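Side-chain contacts in glycoside hydrolase family 16 protein (PDB 6T2N), which probably cleaves beta-galactosidic linkages inside mucin O-glycan chains, as an endo-acting O-glycanase from a human gut bacterium: residues 63-67 and 68-72; 153-157 and 158-162. All blocks are in the same frame, centred on the assembly; numbering follows the deposited sequence.

Interaction 1 of 2, residues 63-67 and 68-72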
# COMPACT_ATOMS: atom_id res chain seq x y z
N SER A 63 -8.81 -0.21 -21.90
CA SER A 63 -8.94 1.20 -22.36
C SER A 63 -8.78 2.19 -21.18
O SER A 63 -8.26 3.29 -21.39
CB SER A 63 -10.24 1.35 -23.16
OG SER A 63 -10.79 2.66 -23.04
N ARG A 64 -9.18 1.87 -19.95
CA ARG A 64 -9.05 2.83 -18.81
C ARG A 64 -9.13 2.10 -17.45
O ARG A 64 -9.68 1.02 -17.38
CB ARG A 64 -10.12 3.92 -18.96
CG ARG A 64 -11.53 3.50 -18.58
CD ARG A 64 -12.54 4.61 -18.80
NE ARG A 64 -13.88 4.36 -18.26
CZ ARG A 64 -14.85 3.67 -18.87
NH1 ARG A 64 -14.65 3.12 -20.05
NH2 ARG A 64 -16.03 3.52 -18.30
N ILE A 65 -8.55 2.71 -16.42
CA ILE A 65 -8.63 2.24 -15.02
C ILE A 65 -10.07 1.84 -14.74
O ILE A 65 -10.98 2.61 -15.14
CB ILE A 65 -8.15 3.35 -14.07
CG1 ILE A 65 -6.67 3.65 -14.32
CG2 ILE A 65 -8.44 3.05 -12.58
CD1 ILE A 65 -6.24 4.98 -13.79
N ASP A 66 -10.25 0.68 -14.10
CA ASP A 66 -11.57 0.02 -13.92
C ASP A 66 -12.15 0.48 -12.56
O ASP A 66 -11.61 0.12 -11.49
CB ASP A 66 -11.30 -1.49 -14.19
CG ASP A 66 -12.54 -2.62 -14.27
OD1 ASP A 66 -13.66 -2.08 -14.19
OD2 ASP A 66 -12.29 -3.79 -14.38
N ALA A 67 -13.21 1.29 -12.57
CA ALA A 67 -13.70 2.07 -11.39
C ALA A 67 -14.40 1.17 -10.37
O ALA A 67 -14.68 1.64 -9.23
CB ALA A 67 -14.65 3.15 -11.82
N LYS A 68 -14.73 -0.05 -10.78
CA LYS A 68 -15.32 -1.10 -9.92
C LYS A 68 -14.14 -1.85 -9.27
O LYS A 68 -14.42 -2.63 -8.37
CB LYS A 68 -16.25 -1.99 -10.75
CG LYS A 68 -15.55 -3.24 -11.27
CD LYS A 68 -16.08 -3.96 -12.53
CE LYS A 68 -15.30 -5.26 -12.71
NZ LYS A 68 -15.35 -5.78 -14.09
N LYS A 69 -12.90 -1.58 -9.65
CA LYS A 69 -11.70 -2.18 -8.99
C LYS A 69 -10.79 -1.17 -8.24
O LYS A 69 -10.16 -1.57 -7.22
CB LYS A 69 -10.90 -2.93 -10.06
CG LYS A 69 -11.39 -4.34 -10.25
CD LYS A 69 -10.49 -5.16 -11.11
CE LYS A 69 -11.26 -6.31 -11.72
NZ LYS A 69 -10.37 -7.14 -12.55
N TRP A 70 -10.66 0.06 -8.72
CA TRP A 70 -9.78 1.09 -8.13
C TRP A 70 -10.52 2.41 -8.04
O TRP A 70 -11.37 2.68 -8.90
CB TRP A 70 -8.53 1.24 -8.96
CG TRP A 70 -7.89 -0.06 -9.32
CD1 TRP A 70 -8.03 -0.74 -10.49
CD2 TRP A 70 -7.01 -0.83 -8.49
NE1 TRP A 70 -7.26 -1.87 -10.48
CE2 TRP A 70 -6.64 -1.96 -9.25
CE3 TRP A 70 -6.51 -0.69 -7.19
CZ2 TRP A 70 -5.80 -2.96 -8.74
CZ3 TRP A 70 -5.66 -1.65 -6.70
CH2 TRP A 70 -5.30 -2.77 -7.47
N LYS A 71 -10.21 3.21 -7.02
CA LYS A 71 -10.70 4.59 -6.91
C LYS A 71 -9.50 5.45 -6.57
O LYS A 71 -8.55 4.96 -5.98
CB LYS A 71 -11.87 4.72 -5.94
CG LYS A 71 -13.12 4.08 -6.52
CD LYS A 71 -14.34 4.35 -5.67
CE LYS A 71 -15.52 3.48 -6.05
NZ LYS A 71 -16.16 3.94 -7.31
N PRO A 72 -9.48 6.69 -7.09
CA PRO A 72 -8.39 7.62 -6.83
C PRO A 72 -8.58 8.10 -5.39
O PRO A 72 -9.70 8.35 -5.01
CB PRO A 72 -8.63 8.75 -7.87
CG PRO A 72 -10.12 8.77 -8.02
CD PRO A 72 -10.49 7.30 -7.98
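Asp-66 meets the residues that follow it through both backbone and side chain, Ala-67 mainly through its backbone, and Lys-68 and Trp-70 supply most of the opposing surface. The carbonyl oxygen of Asp-66 is gripped twice. Lys-69 N lies 2.8 Å from Asp-66 O and approaches from above the carbonyl plane, while Trp-70 N, 2.9 Å from the same Asp-66 O, comes almost down the line of the carbonyl bond. The carboxylate of Asp-66 is swung back beside its own carbonyl carbon, opposite the backbone N (chi1 -173°), and this carries it to the lysine chains. The extended chain of Lys-68 crosses it at a slant, with CD 3.5 Å from Asp-66 OD1. The ammonium group at its end makes a long salt bridge, NZ of Lys-68 being 3.7 Å from Asp-66 OD2. Lys-69 NZ lies near this carboxylate and may add to the positive potential, but its hydrogen bond goes to the carbonyl of Gly-57. CA of Ala-67 lies 3.5 Å from Trp-70 O in a CA-H...O contact, and its carbonyl oxygen receives a weak hydrogen bond from NZ of Lys-71, whose chain bends at the last torsion (chi4 -76°). On the inner side, CG2 of Ile-65 rests 4.0 Å from CB of Trp-70, the two side chains crossing at about a right angle, and NE1 of the buried indole is hydrogen-bonded to Asp-58 OD2. With Ala-67 and Lys-68 at its corners, the arrangement is a type I beta turn overlapped by an alpha turn, leading into strand 71-72 of the GH16 beta-sandwich.

Interaction 2 of 2, residues 153-157 and 158-162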
# COMPACT_ATOMS: atom_id res chain seq x y z
N LYS A 153 7.62 -1.66 -11.33
CA LYS A 153 8.88 -0.90 -11.49
C LYS A 153 8.74 0.42 -10.73
O LYS A 153 7.67 1.02 -10.79
CB LYS A 153 9.15 -0.59 -12.95
CG LYS A 153 10.64 -0.42 -13.22
CD LYS A 153 11.03 -0.28 -14.69
CE LYS A 153 11.52 1.12 -14.94
NZ LYS A 153 11.98 1.30 -16.33
N VAL A 154 9.76 0.83 -10.00
CA VAL A 154 9.65 2.02 -9.11
C VAL A 154 10.46 3.15 -9.72
O VAL A 154 11.49 2.92 -10.38
CB VAL A 154 10.07 1.81 -7.63
CG1 VAL A 154 9.10 0.89 -6.90
CG2 VAL A 154 11.52 1.36 -7.44
N PRO A 155 9.98 4.40 -9.50
CA PRO A 155 10.66 5.58 -10.02
C PRO A 155 11.96 5.70 -9.23
O PRO A 155 12.06 5.03 -8.27
CB PRO A 155 9.68 6.70 -9.70
CG PRO A 155 8.96 6.19 -8.45
CD PRO A 155 8.76 4.72 -8.74
N LYS A 156 12.88 6.55 -9.65
CA LYS A 156 14.08 6.88 -8.83
C LYS A 156 14.43 8.35 -9.10
O LYS A 156 14.88 8.65 -10.24
CB LYS A 156 15.24 5.94 -9.16
CG LYS A 156 16.60 6.39 -8.64
CD LYS A 156 17.73 5.48 -8.97
CE LYS A 156 18.86 5.63 -7.97
NZ LYS A 156 20.17 5.28 -8.56
N THR A 157 14.22 9.18 -8.08
CA THR A 157 14.55 10.62 -7.99
C THR A 157 14.45 11.04 -6.51
O THR A 157 13.87 10.28 -5.68
CB THR A 157 13.63 11.40 -8.94
OG1 THR A 157 14.23 12.64 -9.35
CG2 THR A 157 12.27 11.69 -8.33
N LYS A 158 15.00 12.20 -6.17
CA LYS A 158 14.95 12.79 -4.80
C LYS A 158 13.49 13.00 -4.38
O LYS A 158 12.74 13.70 -5.06
CB LYS A 158 15.76 14.09 -4.76
CG LYS A 158 16.28 14.56 -3.42
CD LYS A 158 17.52 15.44 -3.56
CE LYS A 158 18.02 16.01 -2.24
NZ LYS A 158 16.93 16.60 -1.42
N GLY A 159 13.08 12.33 -3.32
CA GLY A 159 11.87 12.64 -2.53
C GLY A 159 10.70 11.74 -2.89
O GLY A 159 9.70 11.76 -2.14
N ILE A 160 10.82 10.97 -3.97
CA ILE A 160 9.76 10.00 -4.37
C ILE A 160 9.63 8.91 -3.30
O ILE A 160 10.65 8.45 -2.74
CB ILE A 160 10.02 9.44 -5.79
CG1 ILE A 160 8.70 8.95 -6.38
CG2 ILE A 160 11.10 8.37 -5.83
CD1 ILE A 160 7.69 10.07 -6.48
N TRP A 161 8.40 8.49 -3.06
CA TRP A 161 8.03 7.47 -2.05
C TRP A 161 6.95 6.58 -2.65
O TRP A 161 5.75 6.77 -2.45
CB TRP A 161 7.61 8.16 -0.77
CG TRP A 161 7.42 7.30 0.44
CD1 TRP A 161 7.26 5.96 0.53
CD2 TRP A 161 7.26 7.82 1.75
NE1 TRP A 161 7.03 5.59 1.81
CE2 TRP A 161 7.04 6.71 2.60
CE3 TRP A 161 7.31 9.11 2.30
CZ2 TRP A 161 6.86 6.88 3.97
CZ3 TRP A 161 7.14 9.27 3.66
CH2 TRP A 161 6.90 8.16 4.48
N PRO A 162 7.36 5.57 -3.42
CA PRO A 162 6.42 4.60 -3.94
C PRO A 162 6.12 3.63 -2.79
O PRO A 162 7.02 3.35 -1.99
CB PRO A 162 7.16 3.92 -5.11
CG PRO A 162 8.66 4.22 -4.87
CD PRO A 162 8.74 5.32 -3.84
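Pro-155 and Ile-160 lie in the buried part of this contact, with CG of the proline 3.5 Å from CG1 of the isoleucine and the two side chains crossing at about a right angle. Ile-160 CG1 is set opposite its backbone N (chi1 -157°), which directs that branch at the proline ring, while CG2 turns to the backbone of Thr-157 and lies 3.4 Å from Thr-157 O. Further from the bend, the rings of Pro-155 and Pro-162, both buried, slide past one another in opposite directions, CD of Pro-155 lying 3.9 Å from CG of Pro-162. CG1 of the buried Val-154 reaches the same CG of Pro-162, at 3.9 Å. Phe-294 and Val-292 of strand 292-302 pack against this apolar group from outside the two segments. The chain reverses through a type II beta turn from Thr-157 to Ile-160, in the link that carries it from strand 146-153 of one sheet of the GH16 beta-sandwich to strand 160-168 of the other. Gly-159 occupies the third position of the turn, with the positive phi (100°) that glycine readily adopts. No hydrogen bond joins the two segments; the contacts between their side chains away from the bend are apolar. At the turn, the partly exposed Thr-157 places CG2 4.1 Å from CB of Ile-160, and Gly-159 N and Lys-158 O are hydrogen-bonded outside, to Ser-187 OG and Tyr-290 OH. On the solvent side, the exposed Lys-156 and Lys-158 both direct CB away from the opposite arm, and Lys-158 NZ reaches the carbonyl of Lys-282 in a weak hydrogen bond.

How the interactions relate
From the N terminus, the chain first meets interaction 1, which tightens the loop between strand 57-58 and strand 71-72. It is complete well before interaction 2 begins, so the two lie in series and neither nest nor cross. Interaction 2 closes the connection between strand 146-153 and strand 160-168. Both contacts reach the mixed sheet, one through strand 71-72, which pairs with strand 127-136, the other through strand 160-168, which pairs with strand 267-275. The preceding strands, 57-58 and 146-153, both belong to the antiparallel sheet, so each loop joins the two sheets. The centres of interaction 1 and interaction 2 are about 23 Å apart. The nearest atoms of interaction 1 and interaction 2 are about 13 Å apart, without touching.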